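Local coordinates for protein sucrose 6(F)-phosphate phosphorylase (Thermoanaerobacterium thermosaccharolyticum DSM 571, PDB 6S9V) that belongs to the alpha-amylase family of TIM-barrel enzymes and is a bacterial phosphorylase with an additional C-terminal antiparallel beta sheet, at residues A[16-21]-A[90-95]; A[375-380]-A[477-482]; A[381-386]-A[438-443]; A[455-460]-A[465-470]. All blocks are in the same frame, centred on the assembly; numbering follows the deposited sequence.

From the N terminus, contact 1 closes the first loop, bringing the segment that leads into barrel strand 22-25 beside the start of barrel strand 92-97. Well after it in the chain, contact 2 closes a long loop between helix 372-384 and strand 473-480 of the C-terminal sheet. Contacts 3 and 4 are both nested within that loop, one after the other: contact 3 pairs helices 372-384 and 432-446, and contact 4 is the hairpin of strands 453-456 and 463-470. Val21 of contact 1 packs on Ile441 of contact 3. Phe384 joins contact 3 to both sheet contacts, touching Leu477 and Trp468, while one sulfate bridges contacts 2 and 4.

Contact 1: residues A[16-21]-A[90-95]; sequences ALKNKV and NFDILL
The backbones of 16-21 and 90-95 stay well apart at this surface contact, the CA atoms of Lys18 and Asp92, the two residues that meet, lying 8.3 Å from each other. Between them the long Lys18 side chain leans over the carboxylate of Asp92. Its CG is anti to the backbone N (chi1 -169°), and a bend at chi3 curls the chain round OD2: Lys18 CB comes within 3.6 Å of Asp92 OD2 and Lys18 CE within 3.4 Å of that same oxygen. The ammonium group stands farther off, with Lys18 NZ 4.0 Å from Asp92 OD1, a long salt bridge. NZ donates to the carbonyl oxygen of Gly50, whose backbone also pairs with Val21 and Asp92, and to a water. That water donates weakly to Asp92 OD1; a second accepts from Lys18 N at 3.0 Å and donates to Asp92 OD2 at 2.8 Å. The direct link between the segment before the first barrel strand and the start of the third thus rests on water and electrostatic attraction, with Gly50 as a shared backbone partner, and the nearby lysine probably favours the ionised form of the Asp92 carboxylate.

Contact 2: residues A[375-380]-A[477-482]; sequences YLAARA and LFIDLK. With SO4 (sulfate ion), chain G.
Ile479 makes its nearest approach to the helix at a backbone atom: its CD1 lies 3.7 Å from the carbonyl oxygen of Ala377, nearer than the 4.1 Å that separates the same CD1 from Ala377 CB. The methyl-sized side chains of Ala377 and Ala380 let the strand come close, with the CA atoms of Ala377 and Ile479 only 6.9 Å apart. Ile479 points CG1 away from its own carbonyl carbon, on the side of the backbone N (chi1 -62°), and the extended chain then carries CD1 onto the helix turn. About one helical turn on from Ala377, Ala380 meets Leu477. The leucine CD1 lies 3.8 Å from Ala380 CB while CD2 rests against the Ala380 carbonyl. All four touching residues are buried, and the contact is wholly apolar in its side chains.

Polar groups lie away from this contact. On the helix, remote from the strand, Arg379 approaches Tyr375 side-on, NE and NH2 both donating to the one OH in the guanidinium plane, NE at 3.1 Å from Tyr375 OH. A salt bridge from Arg379 to Asp307 further fixes this group. At the strand's end, Asp480 OD1 accepts from Lys482 N at 2.9 Å in an Asx turn, and Lys482 NZ donates a hydrogen bond of 3.0 Å to O4 of a sulfate ion, probably from the crystallisation liquor.

Helix 372-384 therefore lies against the C-terminal sheet, where Thr486 of strand 485-491 touches both alanines as well as Leu477 and Ile479, while Leu376 and Arg379 turn to helix 432-446.

Contact 3: residues A[381-386]-A[438-443]; sequences IQFFTP and LKLIRF
Helices 372-384 and 432-446 belong to the helical layer round the beta/alpha barrel, one preceding and the other following its eighth strand, 388-392, and here they pack through Phe383, Leu440 and Ile441. The CD2-CE2-CZ side of the Phe383 ring faces both aliphatic side chains of the partner helix. Leu440 meets it at the edge, near the ring plane, with CG 3.7 Å from Phe383 CD2, and its CD2 methyl follows at 3.8 Å from that same ring atom. Ile441 comes in obliquely through its CG1 methylene, which lies 3.6 Å from Phe383 CE2 and almost as near CZ. Leu440 gains its reach by setting CG anti to its backbone N (chi1 177°), which brings CG and the CD2 methyl to the ring.

The inner neighbours of Phe383 are Pro389 and Val391 of the barrel strand, so one aromatic ring ties strand and both helices together. Phe384, next in the chain, turns instead to the C-terminal sheet: it touches Cys475 and Leu477 and stacks edge-to-face with Phe450. Its carbonyl is hydrogen-bonded to Trp468 NE1. The Thr385 hydroxyl folds back onto the preceding turn, where OG1 donates to Ile381 O at 2.8 Å, from 39° above the carbonyl plane.

Contact 4: residues A[455-460]-A[465-470]; sequences FIEDCR and RLTWKK. With SO4 (sulfate ion), chain G.
Across the antiparallel hairpin of strands 453-456 and 463-470, the Lys469 chain lies roughly perpendicular to the Phe455 side chain, with CD of the lysine 3.6 Å from CE2 of the ring and approaching it obliquely. Lys469 is poorly ordered, so this packing is probably loose. Phe455 and Thr467 form a hydrogen-bonded pair, Phe455 N to Thr467 O at 2.8 Å and Thr467 N to Phe455 O at 2.9 Å, both nearly straight. A third bond, from Glu457 N to Arg465 O at 3.0 Å, carries the pairing on toward the turn.

Glu457 slants across Thr467. Bent at chi2 (-77°), its chain swings OE2 back to 3.2 Å from Thr467 OG1, a weak and unsettled bond, for the hydroxyl is also bonded to Ser476. Beside it, CB of Glu457 packs on CB of Arg465 at 3.7 Å; the arginine chain then passes alongside Cys459, and its NH1 shares a water with Asp458 O. On the opposite face of the sheet Ile456 and Leu466 run abreast in one direction, with Ile456 CG2 and Leu466 CD2 4.0 Å apart. They meet Leu295 of helix 289-295.

Past the hairpin pairing, Arg460 offers the edge of its guanidinium to the sulfate, NH2 to O1 at 3.0 Å. The chemistry is thus split: aliphatic groups pack toward helix 289-295, while the other face mixes the Phe455 ring with polar and charged groups, and Arg460 and Lys482 together provide a basic site that the sulfate occupies.

Contact 1: residues A[16-21]-A[90-95]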
# COMPACT_ATOMS: atom_id res chain seq x y z
N ALA A 16 11.29 -6.04 15.59
CA ALA A 16 10.22 -6.03 16.59
C ALA A 16 9.37 -4.78 16.34
O ALA A 16 9.59 -3.73 16.96
CB ALA A 16 10.78 -6.05 18.01
N LEU A 17 8.37 -4.91 15.49
CA LEU A 17 7.53 -3.78 15.14
C LEU A 17 6.40 -3.66 16.14
O LEU A 17 5.97 -4.65 16.75
CB LEU A 17 6.97 -3.93 13.73
CG LEU A 17 8.02 -3.90 12.62
CD1 LEU A 17 7.40 -4.37 11.32
CD2 LEU A 17 8.62 -2.51 12.47
N LYS A 18 5.95 -2.42 16.36
CA LYS A 18 4.82 -2.19 17.24
C LYS A 18 3.58 -2.84 16.65
O LYS A 18 3.25 -2.62 15.48
CB LYS A 18 4.59 -0.68 17.39
CG LYS A 18 3.61 -0.29 18.48
CD LYS A 18 3.12 1.15 18.32
CE LYS A 18 4.22 2.19 18.49
NZ LYS A 18 3.63 3.58 18.53
N ASN A 19 2.90 -3.65 17.46
CA ASN A 19 1.75 -4.42 16.97
C ASN A 19 0.44 -3.69 17.26
O ASN A 19 -0.45 -4.20 17.95
CB ASN A 19 1.75 -5.81 17.60
CG ASN A 19 0.67 -6.71 17.03
OD1 ASN A 19 0.25 -6.52 15.88
ND2 ASN A 19 0.20 -7.66 17.82
N LYS A 20 0.31 -2.50 16.69
CA LYS A 20 -0.89 -1.69 16.87
C LYS A 20 -1.43 -1.27 15.51
O LYS A 20 -0.70 -1.22 14.52
CB LYS A 20 -0.61 -0.46 17.75
CG LYS A 20 -0.19 -0.84 19.17
CD LYS A 20 -0.45 0.25 20.17
CE LYS A 20 0.05 -0.14 21.56
NZ LYS A 20 -0.28 -1.56 21.91
N VAL A 21 -2.73 -0.98 15.49
CA VAL A 21 -3.37 -0.58 14.25
C VAL A 21 -2.76 0.73 13.74
O VAL A 21 -2.49 1.66 14.52
CB VAL A 21 -4.89 -0.46 14.46
CG1 VAL A 21 -5.57 0.02 13.21
CG2 VAL A 21 -5.47 -1.79 14.93
N ASN A 90 4.47 10.93 18.46
CA ASN A 90 3.31 10.23 18.97
C ASN A 90 2.93 8.98 18.19
O ASN A 90 2.20 8.13 18.73
CB ASN A 90 2.10 11.18 18.98
CG ASN A 90 2.38 12.49 19.69
OD1 ASN A 90 2.37 13.56 19.08
ND2 ASN A 90 2.67 12.41 20.98
N PHE A 91 3.39 8.84 16.95
CA PHE A 91 3.03 7.74 16.07
C PHE A 91 4.27 7.27 15.31
O PHE A 91 5.13 8.08 14.98
CB PHE A 91 1.95 8.16 15.06
CG PHE A 91 0.71 8.72 15.69
CD1 PHE A 91 -0.30 7.89 16.13
CD2 PHE A 91 0.57 10.10 15.86
CE1 PHE A 91 -1.44 8.41 16.73
CE2 PHE A 91 -0.57 10.62 16.45
CZ PHE A 91 -1.57 9.78 16.89
N ASP A 92 4.33 5.97 15.00
CA ASP A 92 5.30 5.48 14.03
C ASP A 92 4.93 6.03 12.65
O ASP A 92 3.80 5.84 12.20
CB ASP A 92 5.33 3.96 13.96
CG ASP A 92 5.88 3.31 15.21
OD1 ASP A 92 6.62 3.98 15.97
OD2 ASP A 92 5.63 2.10 15.39
N ILE A 93 5.86 6.71 11.99
CA ILE A 93 5.60 7.30 10.68
C ILE A 93 6.14 6.39 9.59
O ILE A 93 7.29 5.95 9.63
CB ILE A 93 6.22 8.71 10.57
CG1 ILE A 93 5.69 9.61 11.69
CG2 ILE A 93 5.91 9.31 9.22
CD1 ILE A 93 4.19 9.74 11.74
N LEU A 94 5.29 6.11 8.60
CA LEU A 94 5.65 5.37 7.41
C LEU A 94 5.53 6.31 6.22
O LEU A 94 4.46 6.89 6.00
CB LEU A 94 4.73 4.16 7.26
CG LEU A 94 5.12 2.98 6.39
CD1 LEU A 94 4.22 1.79 6.73
CD2 LEU A 94 5.01 3.36 4.94
N LEU A 95 6.61 6.47 5.46
CA LEU A 95 6.60 7.29 4.26
C LEU A 95 7.04 6.49 3.04
O LEU A 95 7.70 5.45 3.17
CB LEU A 95 7.53 8.50 4.40
CG LEU A 95 7.17 9.58 5.42
CD1 LEU A 95 8.21 10.71 5.33
CD2 LEU A 95 5.77 10.12 5.18
O HOH W 1 6.95 -0.26 14.51
O HOH W 2 5.61 6.15 18.34

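Contact 2: residues A[375-380]-A[477-482]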
# COMPACT_ATOMS: atom_id res chain seq x y z
N TYR A 375 -19.14 -5.45 7.59
CA TYR A 375 -17.94 -4.63 7.56
C TYR A 375 -17.17 -4.75 8.87
O TYR A 375 -15.94 -4.88 8.86
CB TYR A 375 -18.30 -3.17 7.28
CG TYR A 375 -17.11 -2.26 7.27
CD1 TYR A 375 -16.01 -2.55 6.46
CD2 TYR A 375 -17.06 -1.12 8.06
CE1 TYR A 375 -14.91 -1.73 6.43
CE2 TYR A 375 -15.95 -0.29 8.03
CZ TYR A 375 -14.88 -0.60 7.22
OH TYR A 375 -13.76 0.21 7.20
N LEU A 376 -17.87 -4.71 10.01
CA LEU A 376 -17.20 -4.94 11.28
C LEU A 376 -16.63 -6.36 11.34
O LEU A 376 -15.54 -6.57 11.88
CB LEU A 376 -18.16 -4.70 12.44
CG LEU A 376 -18.15 -3.31 13.06
CD1 LEU A 376 -16.78 -2.95 13.63
CD2 LEU A 376 -18.56 -2.28 12.03
N ALA A 377 -17.34 -7.34 10.77
CA ALA A 377 -16.81 -8.69 10.70
C ALA A 377 -15.52 -8.74 9.89
O ALA A 377 -14.55 -9.40 10.29
CB ALA A 377 -17.85 -9.64 10.11
N ALA A 378 -15.48 -8.01 8.77
CA ALA A 378 -14.29 -7.92 7.94
C ALA A 378 -13.09 -7.38 8.72
O ALA A 378 -11.98 -7.91 8.62
CB ALA A 378 -14.58 -7.03 6.73
N ARG A 379 -13.30 -6.29 9.46
CA ARG A 379 -12.21 -5.70 10.23
C ARG A 379 -11.79 -6.63 11.37
O ARG A 379 -10.60 -6.70 11.71
CB ARG A 379 -12.62 -4.33 10.78
CG ARG A 379 -12.76 -3.25 9.70
CD ARG A 379 -11.40 -2.78 9.20
NE ARG A 379 -11.56 -1.72 8.21
CZ ARG A 379 -10.63 -1.32 7.36
NH1 ARG A 379 -9.42 -1.88 7.34
NH2 ARG A 379 -10.91 -0.35 6.49
N ALA A 380 -12.74 -7.32 12.00
CA ALA A 380 -12.38 -8.28 13.04
C ALA A 380 -11.49 -9.38 12.47
O ALA A 380 -10.45 -9.73 13.06
CB ALA A 380 -13.64 -8.89 13.67
N LEU A 477 -12.32 -14.79 18.69
CA LEU A 477 -13.28 -14.24 17.75
C LEU A 477 -14.23 -15.32 17.30
O LEU A 477 -13.81 -16.43 16.94
CB LEU A 477 -12.54 -13.65 16.54
CG LEU A 477 -13.39 -13.21 15.35
CD1 LEU A 477 -14.24 -12.00 15.72
CD2 LEU A 477 -12.50 -12.91 14.13
N PHE A 478 -15.53 -15.02 17.32
CA PHE A 478 -16.51 -15.89 16.69
C PHE A 478 -17.37 -15.04 15.76
O PHE A 478 -17.93 -14.03 16.19
CB PHE A 478 -17.40 -16.59 17.72
CG PHE A 478 -18.43 -17.48 17.09
CD1 PHE A 478 -19.67 -16.98 16.73
CD2 PHE A 478 -18.14 -18.80 16.83
CE1 PHE A 478 -20.61 -17.80 16.14
CE2 PHE A 478 -19.09 -19.63 16.24
CZ PHE A 478 -20.31 -19.12 15.89
N ILE A 479 -17.46 -15.46 14.50
CA ILE A 479 -18.35 -14.83 13.53
C ILE A 479 -19.31 -15.87 13.00
O ILE A 479 -18.89 -16.95 12.55
CB ILE A 479 -17.57 -14.18 12.36
CG1 ILE A 479 -16.66 -13.06 12.85
CG2 ILE A 479 -18.57 -13.63 11.31
CD1 ILE A 479 -15.63 -12.59 11.82
N ASP A 480 -20.60 -15.57 13.07
CA ASP A 480 -21.64 -16.33 12.38
C ASP A 480 -21.82 -15.68 11.01
O ASP A 480 -22.37 -14.57 10.92
CB ASP A 480 -22.93 -16.33 13.19
CG ASP A 480 -24.04 -17.14 12.54
OD1 ASP A 480 -23.88 -17.57 11.37
OD2 ASP A 480 -25.07 -17.36 13.21
N LEU A 481 -21.34 -16.33 9.95
CA LEU A 481 -21.41 -15.75 8.62
C LEU A 481 -22.84 -15.69 8.09
O LEU A 481 -23.09 -15.01 7.09
CB LEU A 481 -20.53 -16.52 7.64
CG LEU A 481 -19.02 -16.38 7.91
CD1 LEU A 481 -18.26 -17.34 7.03
CD2 LEU A 481 -18.55 -14.95 7.69
N LYS A 482 -23.76 -16.42 8.72
CA LYS A 482 -25.17 -16.30 8.34
C LYS A 482 -25.71 -14.92 8.67
O LYS A 482 -26.45 -14.33 7.87
CB LYS A 482 -25.98 -17.40 9.03
CG LYS A 482 -25.66 -18.81 8.54
CD LYS A 482 -26.57 -19.88 9.14
CE LYS A 482 -26.15 -20.28 10.55
NZ LYS A 482 -27.00 -21.38 11.10
S SO4 G . -24.81 -24.83 10.05
O1 SO4 G . -24.04 -25.32 8.91
O2 SO4 G . -26.06 -25.58 10.17
O3 SO4 G . -24.01 -25.02 11.27
O4 SO4 G . -25.12 -23.42 9.88

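Contact 3: residues A[381-386]-A[438-443]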
# COMPACT_ATOMS: atom_id res chain seq x y z
N ILE A 381 -11.87 -9.93 11.32
CA ILE A 381 -11.03 -10.92 10.64
C ILE A 381 -9.65 -10.34 10.40
O ILE A 381 -8.62 -10.97 10.68
CB ILE A 381 -11.68 -11.39 9.33
CG1 ILE A 381 -12.97 -12.15 9.59
CG2 ILE A 381 -10.68 -12.24 8.54
CD1 ILE A 381 -13.84 -12.31 8.34
N GLN A 382 -9.59 -9.13 9.84
CA GLN A 382 -8.31 -8.49 9.58
C GLN A 382 -7.48 -8.39 10.85
O GLN A 382 -6.29 -8.74 10.86
CB GLN A 382 -8.52 -7.10 8.98
CG GLN A 382 -7.21 -6.43 8.56
CD GLN A 382 -7.28 -4.92 8.51
OE1 GLN A 382 -8.36 -4.33 8.51
NE2 GLN A 382 -6.11 -4.30 8.45
N PHE A 383 -8.09 -7.90 11.93
CA PHE A 383 -7.33 -7.65 13.16
C PHE A 383 -6.92 -8.94 13.86
O PHE A 383 -5.93 -8.95 14.60
CB PHE A 383 -8.15 -6.77 14.11
CG PHE A 383 -8.45 -5.38 13.58
CD1 PHE A 383 -7.79 -4.88 12.47
CD2 PHE A 383 -9.39 -4.59 14.21
CE1 PHE A 383 -8.08 -3.61 11.99
CE2 PHE A 383 -9.67 -3.31 13.75
CZ PHE A 383 -9.02 -2.82 12.64
N PHE A 384 -7.66 -10.04 13.65
CA PHE A 384 -7.28 -11.33 14.21
C PHE A 384 -6.28 -12.08 13.33
O PHE A 384 -5.77 -13.12 13.76
CB PHE A 384 -8.52 -12.20 14.44
CG PHE A 384 -9.13 -12.01 15.80
CD1 PHE A 384 -9.83 -10.85 16.10
CD2 PHE A 384 -8.97 -12.96 16.79
CE1 PHE A 384 -10.37 -10.65 17.36
CE2 PHE A 384 -9.49 -12.76 18.05
CZ PHE A 384 -10.19 -11.62 18.34
N THR A 385 -6.02 -11.61 12.13
CA THR A 385 -5.02 -12.22 11.24
C THR A 385 -3.63 -11.76 11.64
O THR A 385 -3.42 -10.56 11.84
CB THR A 385 -5.29 -11.85 9.79
OG1 THR A 385 -6.58 -12.35 9.40
CG2 THR A 385 -4.22 -12.45 8.86
N PRO A 386 -2.66 -12.67 11.79
CA PRO A 386 -1.30 -12.25 12.12
C PRO A 386 -0.77 -11.24 11.11
O PRO A 386 -0.94 -11.40 9.89
CB PRO A 386 -0.50 -13.55 12.10
CG PRO A 386 -1.50 -14.62 12.41
CD PRO A 386 -2.79 -14.15 11.75
N LEU A 438 -14.13 2.03 15.94
CA LEU A 438 -13.14 2.60 16.84
C LEU A 438 -12.99 1.76 18.10
O LEU A 438 -11.87 1.58 18.61
CB LEU A 438 -13.52 4.04 17.19
CG LEU A 438 -13.47 5.03 16.01
CD1 LEU A 438 -13.90 6.42 16.44
CD2 LEU A 438 -12.08 5.08 15.40
N LYS A 439 -14.10 1.23 18.63
CA LYS A 439 -14.03 0.36 19.80
C LYS A 439 -13.26 -0.92 19.49
O LYS A 439 -12.44 -1.38 20.30
CB LYS A 439 -15.44 0.05 20.30
CG LYS A 439 -15.47 -0.70 21.62
CD LYS A 439 -16.89 -0.89 22.15
CE LYS A 439 -16.89 -1.75 23.41
NZ LYS A 439 -18.27 -1.97 23.94
N LEU A 440 -13.52 -1.50 18.32
CA LEU A 440 -12.80 -2.70 17.90
C LEU A 440 -11.31 -2.40 17.74
O LEU A 440 -10.47 -3.21 18.16
CB LEU A 440 -13.37 -3.23 16.59
CG LEU A 440 -12.67 -4.45 15.98
CD1 LEU A 440 -12.82 -5.66 16.91
CD2 LEU A 440 -13.21 -4.75 14.60
N ILE A 441 -10.97 -1.27 17.13
CA ILE A 441 -9.57 -0.91 16.96
C ILE A 441 -8.88 -0.81 18.32
O ILE A 441 -7.79 -1.37 18.53
CB ILE A 441 -9.43 0.41 16.17
CG1 ILE A 441 -9.78 0.18 14.70
CG2 ILE A 441 -8.03 0.95 16.31
CD1 ILE A 441 -9.95 1.48 13.91
N ARG A 442 -9.50 -0.09 19.26
CA ARG A 442 -8.88 0.06 20.57
C ARG A 442 -8.76 -1.27 21.29
O ARG A 442 -7.78 -1.50 22.02
CB ARG A 442 -9.63 1.09 21.41
CG ARG A 442 -9.49 2.51 20.84
CD ARG A 442 -9.50 3.56 21.94
NE ARG A 442 -10.83 3.85 22.43
CZ ARG A 442 -11.09 4.52 23.55
NH1 ARG A 442 -10.10 4.98 24.33
NH2 ARG A 442 -12.35 4.74 23.89
N PHE A 443 -9.73 -2.17 21.12
CA PHE A 443 -9.57 -3.51 21.67
C PHE A 443 -8.34 -4.19 21.09
O PHE A 443 -7.55 -4.80 21.82
CB PHE A 443 -10.80 -4.37 21.42
CG PHE A 443 -10.70 -5.74 22.05
CD1 PHE A 443 -11.00 -5.91 23.39
CD2 PHE A 443 -10.28 -6.83 21.31
CE1 PHE A 443 -10.88 -7.17 24.00
CE2 PHE A 443 -10.18 -8.09 21.90
CZ PHE A 443 -10.49 -8.25 23.24

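Contact 4: residues A[455-460]-A[465-470]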
# COMPACT_ATOMS: atom_id res chain seq x y z
N PHE A 455 -4.12 -19.20 17.19
CA PHE A 455 -4.69 -20.52 16.94
C PHE A 455 -5.91 -20.39 16.03
O PHE A 455 -6.83 -19.61 16.32
CB PHE A 455 -5.07 -21.21 18.26
CG PHE A 455 -3.90 -21.41 19.18
CD1 PHE A 455 -3.03 -22.47 18.99
CD2 PHE A 455 -3.67 -20.54 20.23
CE1 PHE A 455 -1.95 -22.65 19.84
CE2 PHE A 455 -2.60 -20.71 21.08
CZ PHE A 455 -1.73 -21.77 20.88
N ILE A 456 -5.92 -21.16 14.95
CA ILE A 456 -7.08 -21.28 14.07
C ILE A 456 -7.93 -22.44 14.59
O ILE A 456 -7.45 -23.57 14.68
CB ILE A 456 -6.66 -21.53 12.61
CG1 ILE A 456 -5.77 -20.39 12.08
CG2 ILE A 456 -7.89 -21.69 11.71
CD1 ILE A 456 -5.09 -20.72 10.77
N GLU A 457 -9.17 -22.15 14.95
CA GLU A 457 -10.01 -23.11 15.65
C GLU A 457 -10.96 -23.77 14.67
O GLU A 457 -11.44 -23.14 13.73
CB GLU A 457 -10.83 -22.45 16.77
CG GLU A 457 -10.03 -21.67 17.80
CD GLU A 457 -9.32 -22.56 18.81
OE1 GLU A 457 -9.23 -23.79 18.58
OE2 GLU A 457 -8.86 -22.02 19.84
N ASP A 458 -11.21 -25.06 14.89
CA ASP A 458 -12.17 -25.79 14.09
C ASP A 458 -13.55 -25.18 14.25
O ASP A 458 -13.91 -24.70 15.33
CB ASP A 458 -12.21 -27.26 14.51
CG ASP A 458 -13.13 -28.08 13.64
OD1 ASP A 458 -13.36 -27.70 12.47
OD2 ASP A 458 -13.68 -29.09 14.14
N CYS A 459 -14.33 -25.21 13.17
CA CYS A 459 -15.67 -24.65 13.19
C CYS A 459 -16.35 -25.03 11.88
O CYS A 459 -15.73 -25.59 10.98
CB CYS A 459 -15.64 -23.13 13.36
SG CYS A 459 -14.76 -22.27 12.05
N ARG A 460 -17.65 -24.72 11.80
CA ARG A 460 -18.44 -24.96 10.60
C ARG A 460 -17.99 -24.03 9.48
O ARG A 460 -17.39 -22.98 9.71
CB ARG A 460 -19.93 -24.79 10.89
CG ARG A 460 -20.47 -25.74 11.95
CD ARG A 460 -20.66 -27.16 11.40
NE ARG A 460 -21.81 -27.21 10.49
CZ ARG A 460 -22.07 -28.21 9.65
NH1 ARG A 460 -21.26 -29.25 9.57
NH2 ARG A 460 -23.14 -28.15 8.88
N ARG A 465 -13.64 -18.93 13.67
CA ARG A 465 -13.22 -19.01 15.07
C ARG A 465 -11.70 -18.91 15.12
O ARG A 465 -11.01 -19.84 14.70
CB ARG A 465 -13.70 -20.30 15.73
CG ARG A 465 -15.21 -20.38 15.88
CD ARG A 465 -15.64 -21.52 16.81
NE ARG A 465 -15.54 -21.16 18.22
CZ ARG A 465 -16.03 -21.89 19.23
NH1 ARG A 465 -16.64 -23.04 18.98
NH2 ARG A 465 -15.89 -21.48 20.48
N LEU A 466 -11.20 -17.79 15.64
CA LEU A 466 -9.78 -17.52 15.75
C LEU A 466 -9.45 -17.06 17.16
O LEU A 466 -10.20 -16.26 17.75
CB LEU A 466 -9.35 -16.46 14.74
CG LEU A 466 -9.70 -16.75 13.28
CD1 LEU A 466 -9.39 -15.53 12.41
CD2 LEU A 466 -8.98 -17.99 12.75
N THR A 467 -8.32 -17.52 17.70
CA THR A 467 -7.97 -17.27 19.09
C THR A 467 -6.53 -16.80 19.22
O THR A 467 -5.63 -17.33 18.55
CB THR A 467 -8.17 -18.54 19.94
OG1 THR A 467 -9.56 -18.86 20.04
CG2 THR A 467 -7.57 -18.36 21.34
N TRP A 468 -6.33 -15.81 20.08
CA TRP A 468 -5.01 -15.36 20.51
C TRP A 468 -4.87 -15.62 22.01
O TRP A 468 -5.82 -15.43 22.78
CB TRP A 468 -4.79 -13.87 20.21
CG TRP A 468 -4.62 -13.59 18.75
CD1 TRP A 468 -5.60 -13.39 17.82
CD2 TRP A 468 -3.38 -13.49 18.04
NE1 TRP A 468 -5.06 -13.16 16.59
CE2 TRP A 468 -3.69 -13.21 16.69
CE3 TRP A 468 -2.03 -13.59 18.42
CZ2 TRP A 468 -2.71 -13.06 15.72
CZ3 TRP A 468 -1.06 -13.43 17.45
CH2 TRP A 468 -1.40 -13.17 16.11
N LYS A 469 -3.68 -16.05 22.43
CA LYS A 469 -3.43 -16.35 23.83
C LYS A 469 -2.10 -15.77 24.27
O LYS A 469 -1.08 -15.95 23.59
CB LYS A 469 -3.40 -17.87 24.06
CG LYS A 469 -4.75 -18.55 23.93
CD LYS A 469 -4.64 -20.08 24.01
CE LYS A 469 -4.20 -20.55 25.38
NZ LYS A 469 -5.34 -20.51 26.34
N LYS A 470 -2.10 -15.08 25.42
CA LYS A 470 -0.86 -14.66 26.07
C LYS A 470 -1.06 -14.69 27.58
O LYS A 470 -1.88 -13.94 28.11
CB LYS A 470 -0.41 -13.27 25.61
CG LYS A 470 0.87 -12.81 26.31
CD LYS A 470 1.35 -11.44 25.86
CE LYS A 470 2.65 -11.07 26.58
NZ LYS A 470 3.26 -9.79 26.10
S SO4 G . -24.81 -24.83 10.05
O1 SO4 G . -24.04 -25.32 8.91
O2 SO4 G . -26.06 -25.58 10.17
O3 SO4 G . -24.01 -25.02 11.27
O4 SO4 G . -25.12 -23.42 9.88
O HOH W 3 -16.09 -25.01 16.95